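Local coordinates for Amy13K (Eubacterium rectale DSM 17629, PDB 6B3P), which probably binds starch through family 26 carbohydrate-binding modules carried by a surface-anchored alpha-amylase, and holds malto-oligosaccharide, at residues A[104-109]-A[188-193]; A[116-121]-A[165-170]; A[155-160]-A[180-185]. One frame throughout, in Å; residues are numbered along the deposited sequence.

Contact 1: residues A[104-109]-A[188-193]; sequences TIHYLA and ELWVTG
Residues 104-109 and 188-193 form a parallel strand pairing at the middle of a four-stranded mixed sheet, one half of the beta-sandwich of the second starch-binding module. The strands are in direct register, Thr104 opposite Glu188 through Tyr107 opposite Val191. Four backbone bonds link them: Leu189 N gives to Thr104 O, His106 N to Leu189 O, Val191 N to His106 O and Leu108 N to Val191 O. Two side-chain layers result. On the face of Ile105, Tyr107, Leu189 and Val191, mostly apolar groups turn toward the opposing sheet. Branched chains suit this interior, and Ile105 CG2 meets Val191 CG2 at 3.8 Å.

The other face, with Thr104, His106, Leu108, Glu188, Trp190 and Thr192, is mixed. CG of His106 lies beside its backbone N (chi1 -53°), which sends the imidazole back toward Glu188. NE2 gives a 2.8 Å hydrogen bond to Glu188 OE2, reaching the anti lone pair of that oxygen; OE2 lies in the ring plane although the carboxylate is turned 55° from it. ND1 bonds to Asp152, and two carboxylates on one ring would probably favour a positively charged histidine. Against its CD2, Trp190 offers an indole face, with His106 CD2 3.2 Å from Trp190 NE1 and the planes at an oblique 36°; Trp208 adds a further ring.

At the strand ends, the backbone of Gly193 would press any CB against the preceding carbonyl O, which suits glycine. Its N and Leu108 O are bridged by a water, and its carbonyl O receives a short hydrogen bond from Tyr107 OH at 2.5 Å.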
loop_
_atom_site.group_PDB
_atom_site.type_symbol
_atom_site.label_atom_id
_atom_site.label_comp_id
_atom_site.label_asym_id
_atom_site.label_seq_id
_atom_site.Cartn_x
_atom_site.Cartn_y
_atom_site.Cartn_z
ATOM N N THR A 104 1.614 2.432 -5.447
ATOM C CA THR A 104 3.004 2.875 -5.487
ATOM C C THR A 104 3.934 1.673 -5.543
ATOM O O THR A 104 3.839 0.770 -4.714
ATOM C CB THR A 104 3.356 3.735 -4.256
ATOM O OG1 THR A 104 2.441 4.834 -4.163
ATOM C CG2 THR A 104 4.788 4.266 -4.347
ATOM N N ILE A 105 4.831 1.663 -6.525
ATOM C CA ILE A 105 5.770 0.558 -6.692
ATOM C C ILE A 105 7.205 1.072 -6.723
ATOM O O ILE A 105 7.558 1.912 -7.554
ATOM C CB ILE A 105 5.481 -0.240 -7.978
ATOM C CG1 ILE A 105 4.015 -0.677 -8.016
ATOM C CG2 ILE A 105 6.389 -1.463 -8.058
ATOM C CD1 ILE A 105 3.556 -1.201 -9.364
ATOM N N HIS A 106 8.021 0.558 -5.807
ATOM C CA HIS A 106 9.427 0.926 -5.708
ATOM C C HIS A 106 10.302 -0.142 -6.352
ATOM O O HIS A 106 10.133 -1.331 -6.081
ATOM C CB HIS A 106 9.835 1.112 -4.244
ATOM C CG HIS A 106 8.952 2.050 -3.482
ATOM N ND1 HIS A 106 8.890 3.400 -3.753
ATOM C CD2 HIS A 106 8.102 1.835 -2.450
ATOM C CE1 HIS A 106 8.037 3.975 -2.924
ATOM N NE2 HIS A 106 7.546 3.046 -2.122
ATOM N N TYR A 107 11.232 0.281 -7.204
ATOM C CA TYR A 107 12.181 -0.641 -7.819
ATOM C C TYR A 107 13.623 -0.289 -7.479
ATOM O O TYR A 107 14.044 0.859 -7.618
ATOM C CB TYR A 107 12.017 -0.666 -9.334
ATOM C CG TYR A 107 12.968 -1.630 -9.999
ATOM C CD1 TYR A 107 12.870 -2.996 -9.769
ATOM C CD2 TYR A 107 13.972 -1.177 -10.846
ATOM C CE1 TYR A 107 13.741 -3.886 -10.366
ATOM C CE2 TYR A 107 14.848 -2.060 -11.450
ATOM C CZ TYR A 107 14.728 -3.413 -11.206
ATOM O OH TYR A 107 15.596 -4.295 -11.805
ATOM N N LEU A 108 14.373 -1.297 -7.050
ATOM C CA LEU A 108 15.783 -1.136 -6.725
ATOM C C LEU A 108 16.652 -1.404 -7.946
ATOM O O LEU A 108 16.893 -2.556 -8.304
ATOM C CB LEU A 108 16.178 -2.080 -5.594
ATOM C CG LEU A 108 17.656 -2.096 -5.204
ATOM C CD1 LEU A 108 18.098 -0.732 -4.709
ATOM C CD2 LEU A 108 17.888 -3.154 -4.147
ATOM N N ALA A 109 17.126 -0.337 -8.579
ATOM C CA ALA A 109 17.995 -0.467 -9.740
ATOM C C ALA A 109 19.438 -0.709 -9.309
ATOM O O ALA A 109 20.010 0.077 -8.551
ATOM C CB ALA A 109 17.906 0.770 -10.612
ATOM N N GLU A 188 1.106 -0.570 -1.730
ATOM C CA GLU A 188 2.523 -0.269 -1.894
ATOM C C GLU A 188 3.340 -1.552 -2.040
ATOM O O GLU A 188 3.144 -2.510 -1.291
ATOM C CB GLU A 188 3.033 0.551 -0.708
ATOM C CG GLU A 188 4.438 1.107 -0.897
ATOM C CD GLU A 188 4.860 2.022 0.234
ATOM O OE1 GLU A 188 4.258 1.941 1.326
ATOM O OE2 GLU A 188 5.795 2.826 0.032
ATOM N N LEU A 189 4.255 -1.559 -3.007
ATOM C CA LEU A 189 5.091 -2.726 -3.279
ATOM C C LEU A 189 6.557 -2.341 -3.467
ATOM O O LEU A 189 6.869 -1.209 -3.833
ATOM C CB LEU A 189 4.594 -3.455 -4.528
ATOM C CG LEU A 189 3.160 -3.981 -4.488
ATOM C CD1 LEU A 189 2.721 -4.407 -5.878
ATOM C CD2 LEU A 189 3.041 -5.140 -3.512
ATOM N N TRP A 190 7.446 -3.297 -3.206
ATOM C CA TRP A 190 8.879 -3.130 -3.431
ATOM C C TRP A 190 9.385 -4.252 -4.331
ATOM O O TRP A 190 9.077 -5.422 -4.100
ATOM C CB TRP A 190 9.642 -3.132 -2.106
ATOM C CG TRP A 190 9.347 -1.957 -1.232
ATOM C CD1 TRP A 190 10.075 -0.807 -1.133
ATOM C CD2 TRP A 190 8.247 -1.814 -0.327
ATOM N NE1 TRP A 190 9.495 0.044 -0.224
ATOM C CE2 TRP A 190 8.372 -0.552 0.287
ATOM C CE3 TRP A 190 7.168 -2.632 0.025
ATOM C CZ2 TRP A 190 7.458 -0.086 1.230
ATOM C CZ3 TRP A 190 6.262 -2.168 0.964
ATOM C CH2 TRP A 190 6.413 -0.908 1.555
ATOM N N VAL A 191 10.163 -3.897 -5.350
ATOM C CA VAL A 191 10.656 -4.878 -6.314
ATOM C C VAL A 191 12.176 -4.821 -6.447
ATOM O O VAL A 191 12.768 -3.742 -6.493
ATOM C CB VAL A 191 10.019 -4.668 -7.704
ATOM C CG1 VAL A 191 10.430 -5.785 -8.662
ATOM C CG2 VAL A 191 8.500 -4.602 -7.588
ATOM N N THR A 192 12.794 -5.997 -6.496
ATOM C CA THR A 192 14.231 -6.118 -6.720
ATOM C C THR A 192 14.531 -7.187 -7.762
ATOM O O THR A 192 13.738 -8.106 -7.967
ATOM C CB THR A 192 14.981 -6.478 -5.424
ATOM O OG1 THR A 192 14.520 -7.744 -4.938
ATOM C CG2 THR A 192 14.761 -5.415 -4.359
ATOM N N GLY A 193 15.681 -7.060 -8.414
ATOM C CA GLY A 193 16.162 -8.083 -9.323
ATOM C C GLY A 193 15.857 -7.793 -10.777
ATOM O O GLY A 193 15.367 -6.718 -11.121
HETATM O O HOH W 1 17.511 -5.058 -7.648
#

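Contact 2: residues A[116-121]-A[165-170]. With GLC (alpha-D-glucopyranose), chain D; GLC (alpha-D-glucopyranose), chain B.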
loop_
_atom_site.group_PDB
_atom_site.type_symbol
_atom_site.label_atom_id
_atom_site.label_comp_id
_atom_site.label_asym_id
_atom_site.label_seq_id
_atom_site.Cartn_x
_atom_site.Cartn_y
_atom_site.Cartn_z
ATOM N N ILE A 116 15.824 4.749 -15.903
ATOM C CA ILE A 116 14.939 3.620 -15.647
ATOM C C ILE A 116 13.539 3.903 -16.178
ATOM O O ILE A 116 13.053 5.034 -16.111
ATOM C CB ILE A 116 14.857 3.301 -14.139
ATOM C CG1 ILE A 116 16.263 3.178 -13.539
ATOM C CG2 ILE A 116 14.052 2.027 -13.898
ATOM C CD1 ILE A 116 17.108 2.074 -14.151
ATOM N N TYR A 117 12.904 2.861 -16.703
ATOM C CA TYR A 117 11.562 2.957 -17.263
ATOM C C TYR A 117 10.621 1.978 -16.572
ATOM O O TYR A 117 11.056 0.959 -16.036
ATOM C CB TYR A 117 11.582 2.669 -18.766
ATOM C CG TYR A 117 12.391 3.645 -19.585
ATOM C CD1 TYR A 117 13.767 3.504 -19.713
ATOM C CD2 TYR A 117 11.776 4.701 -20.243
ATOM C CE1 TYR A 117 14.508 4.393 -20.466
ATOM C CE2 TYR A 117 12.506 5.593 -21.000
ATOM C CZ TYR A 117 13.873 5.435 -21.108
ATOM O OH TYR A 117 14.608 6.320 -21.861
ATOM N N ASN A 118 9.330 2.296 -16.584
ATOM C CA ASN A 118 8.304 1.340 -16.188
ATOM C C ASN A 118 7.283 1.163 -17.297
ATOM O O ASN A 118 6.670 2.131 -17.750
ATOM C CB ASN A 118 7.601 1.780 -14.906
ATOM C CG ASN A 118 6.590 0.757 -14.421
ATOM O OD1 ASN A 118 5.409 0.822 -14.760
ATOM N ND2 ASN A 118 7.056 -0.206 -13.635
ATOM N N TYR A 119 7.116 -0.080 -17.734
ATOM C CA TYR A 119 6.139 -0.426 -18.755
ATOM C C TYR A 119 4.947 -1.097 -18.085
ATOM O O TYR A 119 5.130 -2.002 -17.276
ATOM C CB TYR A 119 6.770 -1.340 -19.806
ATOM C CG TYR A 119 5.793 -1.867 -20.823
ATOM C CD1 TYR A 119 5.387 -1.086 -21.894
ATOM C CD2 TYR A 119 5.276 -3.148 -20.713
ATOM C CE1 TYR A 119 4.493 -1.564 -22.824
ATOM C CE2 TYR A 119 4.379 -3.636 -21.640
ATOM C CZ TYR A 119 3.988 -2.837 -22.694
ATOM O OH TYR A 119 3.096 -3.313 -23.630
ATOM N N MET A 120 3.738 -0.648 -18.417
ATOM C CA MET A 120 2.528 -1.076 -17.713
ATOM C C MET A 120 1.401 -1.464 -18.668
ATOM O O MET A 120 1.199 -0.822 -19.700
ATOM C CB MET A 120 2.050 0.042 -16.780
ATOM C CG MET A 120 0.912 -0.351 -15.846
ATOM S SD MET A 120 -0.722 -0.275 -16.610
ATOM C CE MET A 120 -0.930 1.492 -16.831
ATOM N N TRP A 121 0.666 -2.513 -18.308
ATOM C CA TRP A 121 -0.514 -2.922 -19.060
ATOM C C TRP A 121 -1.540 -3.601 -18.157
ATOM O O TRP A 121 -1.203 -4.120 -17.094
ATOM C CB TRP A 121 -0.126 -3.861 -20.209
ATOM C CG TRP A 121 0.271 -5.255 -19.792
ATOM C CD1 TRP A 121 -0.492 -6.387 -19.880
ATOM C CD2 TRP A 121 1.529 -5.666 -19.236
ATOM N NE1 TRP A 121 0.209 -7.470 -19.412
ATOM C CE2 TRP A 121 1.452 -7.056 -19.011
ATOM C CE3 TRP A 121 2.709 -4.995 -18.906
ATOM C CZ2 TRP A 121 2.510 -7.785 -18.469
ATOM C CZ3 TRP A 121 3.757 -5.721 -18.368
ATOM C CH2 TRP A 121 3.651 -7.101 -18.157
ATOM N N CYS A 165 3.267 -4.826 -14.638
ATOM C CA CYS A 165 4.275 -3.882 -15.098
ATOM C C CYS A 165 5.671 -4.497 -15.121
ATOM O O CYS A 165 5.904 -5.574 -14.572
ATOM C CB CYS A 165 4.276 -2.626 -14.222
ATOM S SG CYS A 165 4.862 -2.891 -12.537
ATOM N N ILE A 166 6.589 -3.797 -15.781
ATOM C CA ILE A 166 7.972 -4.235 -15.918
ATOM C C ILE A 166 8.900 -3.038 -15.759
ATOM O O ILE A 166 8.674 -1.994 -16.369
ATOM C CB ILE A 166 8.228 -4.896 -17.293
ATOM C CG1 ILE A 166 7.413 -6.181 -17.439
ATOM C CG2 ILE A 166 9.717 -5.200 -17.489
ATOM C CD1 ILE A 166 7.330 -6.674 -18.866
ATOM N N PHE A 167 9.938 -3.189 -14.943
ATOM C CA PHE A 167 10.976 -2.170 -14.837
ATOM C C PHE A 167 12.115 -2.534 -15.785
ATOM O O PHE A 167 12.448 -3.707 -15.927
ATOM C CB PHE A 167 11.483 -2.046 -13.398
ATOM C CG PHE A 167 10.470 -1.467 -12.447
ATOM C CD1 PHE A 167 10.316 -0.094 -12.329
ATOM C CD2 PHE A 167 9.674 -2.293 -11.669
ATOM C CE1 PHE A 167 9.389 0.445 -11.455
ATOM C CE2 PHE A 167 8.743 -1.760 -10.795
ATOM C CZ PHE A 167 8.601 -0.390 -10.688
ATOM N N ASN A 168 12.702 -1.533 -16.437
ATOM C CA ASN A 168 13.760 -1.777 -17.416
ATOM C C ASN A 168 14.605 -0.532 -17.672
ATOM O O ASN A 168 14.284 0.553 -17.185
ATOM C CB ASN A 168 13.159 -2.271 -18.736
ATOM C CG ASN A 168 12.361 -1.198 -19.453
ATOM O OD1 ASN A 168 12.921 -0.347 -20.144
ATOM N ND2 ASN A 168 11.043 -1.241 -19.301
ATOM N N ASN A 169 15.681 -0.699 -18.439
ATOM C CA ASN A 169 16.567 0.411 -18.791
ATOM C C ASN A 169 16.574 0.712 -20.287
ATOM O O ASN A 169 17.384 1.510 -20.757
ATOM C CB ASN A 169 17.998 0.123 -18.315
ATOM C CG ASN A 169 18.600 -1.118 -18.958
ATOM O OD1 ASN A 169 17.992 -1.753 -19.820
ATOM N ND2 ASN A 169 19.813 -1.465 -18.537
ATOM N N ASN A 170 15.660 0.084 -21.024
ATOM C CA ASN A 170 15.605 0.228 -22.476
ATOM C C ASN A 170 16.942 -0.123 -23.120
ATOM O O ASN A 170 17.378 0.539 -24.061
ATOM C CB ASN A 170 15.203 1.654 -22.856
ATOM C CG ASN A 170 14.760 1.772 -24.303
ATOM O OD1 ASN A 170 14.400 0.780 -24.937
ATOM N ND2 ASN A 170 14.786 2.989 -24.834
HETATM C C1 GLC D . 5.410 -7.530 -21.941
HETATM C C2 GLC D . 5.324 -8.865 -21.254
HETATM C C3 GLC D . 4.354 -9.768 -21.973
HETATM C C4 GLC D . 3.030 -9.081 -22.154
HETATM C C5 GLC D . 3.233 -7.763 -22.854
HETATM C C6 GLC D . 1.927 -7.025 -23.048
HETATM O O2 GLC D . 6.603 -9.436 -21.173
HETATM O O3 GLC D . 4.156 -10.932 -21.234
HETATM O O4 GLC D . 2.129 -9.942 -22.839
HETATM O O5 GLC D . 4.121 -6.985 -22.092
HETATM O O6 GLC D . 2.063 -5.828 -23.771
HETATM C C1 GLC B . 9.229 -5.739 -25.021
HETATM C C2 GLC B . 9.516 -6.465 -23.717
HETATM C C3 GLC B . 8.437 -7.437 -23.363
HETATM C C4 GLC B . 7.111 -6.746 -23.403
HETATM C C5 GLC B . 6.895 -6.083 -24.745
HETATM C C6 GLC B . 5.592 -5.332 -24.802
HETATM O O1 GLC B . 9.413 -6.571 -26.169
HETATM O O2 GLC B . 10.711 -7.170 -23.792
HETATM O O3 GLC B . 8.633 -7.955 -22.067
HETATM O O4 GLC B . 6.112 -7.707 -23.158
HETATM O O5 GLC B . 7.931 -5.185 -24.966
HETATM O O6 GLC B . 5.307 -4.870 -26.085
HETATM O O HOH W 2 16.702 4.939 -23.331
#
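Tyr119 pairs with Ile166 across the antiparallel strands 116-121 and 165-168, and its ring runs on to the bound sugar. Its CB packs 4.0 Å from Ile166 O, the acceptor of its own backbone N-H. With CG anti to the backbone N (chi1 174°) the ring extends off the sheet: CD2 passes CD1 of Ile166, CE2 comes 3.4 Å from O5 of the chain D glucose, and CZ approaches C6 of the chain B glucose. At the tip, OH and O6 of the chain D glucose share a 2.7 Å hydrogen bond in the plane of the ring.

Tyr119 with Ile166 and Tyr117 with Asn168 are hydrogen-bonded pairs, and the alternation sends Tyr119 and Ile166 to the sugar side. There the flat indole of Trp121 suits a pyranose: the chain D glucose lies over one face, its O5 3.8 Å above the plane and offset toward the rim. Ile166 CG1 meets the edge of this indole, and its CD1 lies 3.7 Å from Trp121 CZ3. An alanine in place of Trp121 would probably leave this glucose without its apolar platform and one side of Ile166 CD1 without the indole.

On the opposite face, toward the sandwich interior, Asn118 ND2 sits 3.2 Å above the centre of the Phe167 ring and makes a weak bond to Cys165 SG; Asn118 OD1 probably accepts from Tyr155 OH. Beyond the pairing, Asn168 OD1 accepts Asn170 N in an Asx turn.

As in other starch-binding modules, aromatic side chains carry the sugar and hydrogen bonds add to the grip. Together with Trp136, Gln174 and Asn177 of the same pocket, this is consistent with recognition of both sugar shape and hydroxyl positions.

Contact 3: residues A[155-160]-A[180-185]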
loop_
_atom_site.group_PDB
_atom_site.type_symbol
_atom_site.label_atom_id
_atom_site.label_comp_id
_atom_site.label_asym_id
_atom_site.label_seq_id
_atom_site.Cartn_x
_atom_site.Cartn_y
_atom_site.Cartn_z
ATOM N N TYR A 155 0.769 4.493 -10.019
ATOM C CA TYR A 155 -0.375 4.350 -10.910
ATOM C C TYR A 155 -1.681 4.570 -10.155
ATOM O O TYR A 155 -1.955 3.906 -9.155
ATOM C CB TYR A 155 -0.363 2.976 -11.580
ATOM C CG TYR A 155 0.751 2.845 -12.587
ATOM C CD1 TYR A 155 0.707 3.546 -13.784
ATOM C CD2 TYR A 155 1.851 2.037 -12.340
ATOM C CE1 TYR A 155 1.724 3.444 -14.708
ATOM C CE2 TYR A 155 2.873 1.926 -13.258
ATOM C CZ TYR A 155 2.806 2.631 -14.440
ATOM O OH TYR A 155 3.827 2.519 -15.355
ATOM N N THR A 156 -2.473 5.516 -10.651
ATOM C CA THR A 156 -3.738 5.893 -10.034
ATOM C C THR A 156 -4.904 5.474 -10.913
ATOM O O THR A 156 -4.906 5.765 -12.105
ATOM C CB THR A 156 -3.810 7.413 -9.799
ATOM O OG1 THR A 156 -2.695 7.831 -9.004
ATOM C CG2 THR A 156 -5.108 7.794 -9.097
ATOM N N GLN A 157 -5.895 4.811 -10.321
ATOM C CA GLN A 157 -7.096 4.396 -11.046
ATOM C C GLN A 157 -8.362 4.802 -10.305
ATOM O O GLN A 157 -8.342 4.996 -9.090
ATOM C CB GLN A 157 -7.106 2.882 -11.260
ATOM C CG GLN A 157 -5.847 2.319 -11.891
ATOM C CD GLN A 157 -5.907 0.814 -12.041
ATOM O OE1 GLN A 157 -6.519 0.298 -12.975
ATOM N NE2 GLN A 157 -5.277 0.100 -11.114
ATOM N N ASP A 158 -9.462 4.922 -11.043
ATOM C CA ASP A 158 -10.759 5.212 -10.444
ATOM C C ASP A 158 -11.398 3.953 -9.866
ATOM O O ASP A 158 -12.285 4.035 -9.014
ATOM C CB ASP A 158 -11.701 5.841 -11.472
ATOM C CG ASP A 158 -11.234 7.211 -11.930
ATOM O OD1 ASP A 158 -10.231 7.714 -11.383
ATOM O OD2 ASP A 158 -11.872 7.792 -12.832
ATOM N N VAL A 159 -10.941 2.794 -10.335
ATOM C CA VAL A 159 -11.478 1.515 -9.890
ATOM C C VAL A 159 -10.362 0.589 -9.421
ATOM O O VAL A 159 -9.189 0.794 -9.735
ATOM C CB VAL A 159 -12.286 0.818 -11.008
ATOM C CG1 VAL A 159 -13.454 1.698 -11.445
ATOM C CG2 VAL A 159 -11.390 0.471 -12.201
ATOM N N LYS A 160 -10.749 -0.435 -8.670
ATOM C CA LYS A 160 -9.809 -1.359 -8.057
ATOM C C LYS A 160 -9.443 -2.484 -9.020
ATOM O O LYS A 160 -9.967 -3.594 -8.919
ATOM C CB LYS A 160 -10.418 -1.928 -6.779
ATOM C CG LYS A 160 -9.484 -2.749 -5.929
ATOM C CD LYS A 160 -10.208 -3.169 -4.668
ATOM C CE LYS A 160 -9.447 -4.220 -3.900
ATOM N NZ LYS A 160 -9.375 -5.513 -4.639
ATOM N N VAL A 180 0.578 -7.082 -10.286
ATOM C CA VAL A 180 0.183 -6.237 -9.166
ATOM C C VAL A 180 -1.252 -6.517 -8.738
ATOM O O VAL A 180 -2.194 -6.273 -9.493
ATOM C CB VAL A 180 0.329 -4.738 -9.521
ATOM C CG1 VAL A 180 -0.109 -3.847 -8.357
ATOM C CG2 VAL A 180 1.765 -4.428 -9.922
ATOM N N SER A 181 -1.406 -7.038 -7.524
ATOM C CA SER A 181 -2.717 -7.159 -6.899
ATOM C C SER A 181 -3.012 -5.908 -6.083
ATOM O O SER A 181 -2.347 -5.641 -5.083
ATOM C CB SER A 181 -2.789 -8.400 -6.007
ATOM O OG SER A 181 -2.665 -9.588 -6.769
ATOM N N VAL A 182 -4.004 -5.139 -6.519
ATOM C CA VAL A 182 -4.428 -3.948 -5.789
ATOM C C VAL A 182 -5.356 -4.372 -4.654
ATOM O O VAL A 182 -6.479 -4.815 -4.892
ATOM C CB VAL A 182 -5.136 -2.932 -6.716
ATOM C CG1 VAL A 182 -5.531 -1.681 -5.939
ATOM C CG2 VAL A 182 -4.229 -2.566 -7.890
ATOM N N THR A 183 -4.870 -4.235 -3.423
ATOM C CA THR A 183 -5.575 -4.720 -2.240
ATOM C C THR A 183 -6.180 -3.585 -1.418
ATOM O O THR A 183 -6.847 -3.827 -0.413
ATOM C CB THR A 183 -4.631 -5.538 -1.339
ATOM O OG1 THR A 183 -3.468 -4.758 -1.031
ATOM C CG2 THR A 183 -4.209 -6.823 -2.041
ATOM N N SER A 184 -5.948 -2.347 -1.845
ATOM C CA SER A 184 -6.475 -1.184 -1.140
ATOM C C SER A 184 -6.266 0.078 -1.967
ATOM O O SER A 184 -5.646 0.035 -3.028
ATOM C CB SER A 184 -5.800 -1.030 0.221
ATOM O OG SER A 184 -4.520 -0.438 0.087
ATOM N N THR A 185 -6.778 1.200 -1.469
ATOM C CA THR A 185 -6.640 2.481 -2.156
ATOM C C THR A 185 -5.221 3.049 -2.063
ATOM O O THR A 185 -4.903 4.044 -2.716
ATOM C CB THR A 185 -7.625 3.523 -1.591
ATOM O OG1 THR A 185 -7.474 3.609 -0.168
ATOM C CG2 THR A 185 -9.059 3.142 -1.919
#
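The side-chain amide of Gln157 is the flat group of this contact, and it meets Val182 through its nitrogen end, NE2 lying 4.3 Å from Val182 CG2. Both polar atoms of the amide have partners: OE1 accepts from the backbone N of Asp124, and NE2 gives to Gln161 O. Glutamine fits here because it can answer a donor and an acceptor at once while its side chain packs on Phe163.

Lys160 carries most of the contact. With CG anti to the backbone N (chi1 -172°), the extended chain lays its methylenes along Val182, running in the opposite direction, and a bend at chi4 turns NZ to the carbonyl. CG touches Val182 CG1 at 4.1 Å, CE lies 3.2 Å from Val182 O, and NZ gives a 3.0 Å hydrogen bond to that same oxygen, nearly along the C=O axis. The stronger partner is Glu82, with which the ammonium forms a salt bridge; the two together probably fix its position. A long chain with a charged end thus serves apolar and polar neighbours alike.

Residues 155-157 end the edge strand 150-157, whereas 182-185 belong to the loop leading into strand 188-192. Val182 leans on Thr103 of strand 101-108 and on Phe163 of strand 163-168. Glu82, like Glu84, which Thr185 OG1 reaches, lies on strand 82-87 of the eight-stranded sheet, placing the contact where that sheet meets the second sandwich.

How the contacts relate
Contact 1 belongs to one sheet of the sandwich and contact 2 to the other, their centres about 11 Å apart. The sheets meet through apolar side chains: Tyr107 CB lies 3.5 Å from Phe167 CD1, and Ile105 CD1 3.8 Å from Cys165 SG. Contact 3 sits toward the other module, about 16 Å between centres from contact 1, and meets it where Ile105 CD1 packs 3.7 Å from Val180 CG2. Contacts 2 and 3 touch at Tyr155, whose OH lies 3.4 Å from Met120 CB. Of the three, contact 2 alone touches the glycan; the side chains of Tyr107 and Gln157 stay about 13 and 14 Å from a bound glucose.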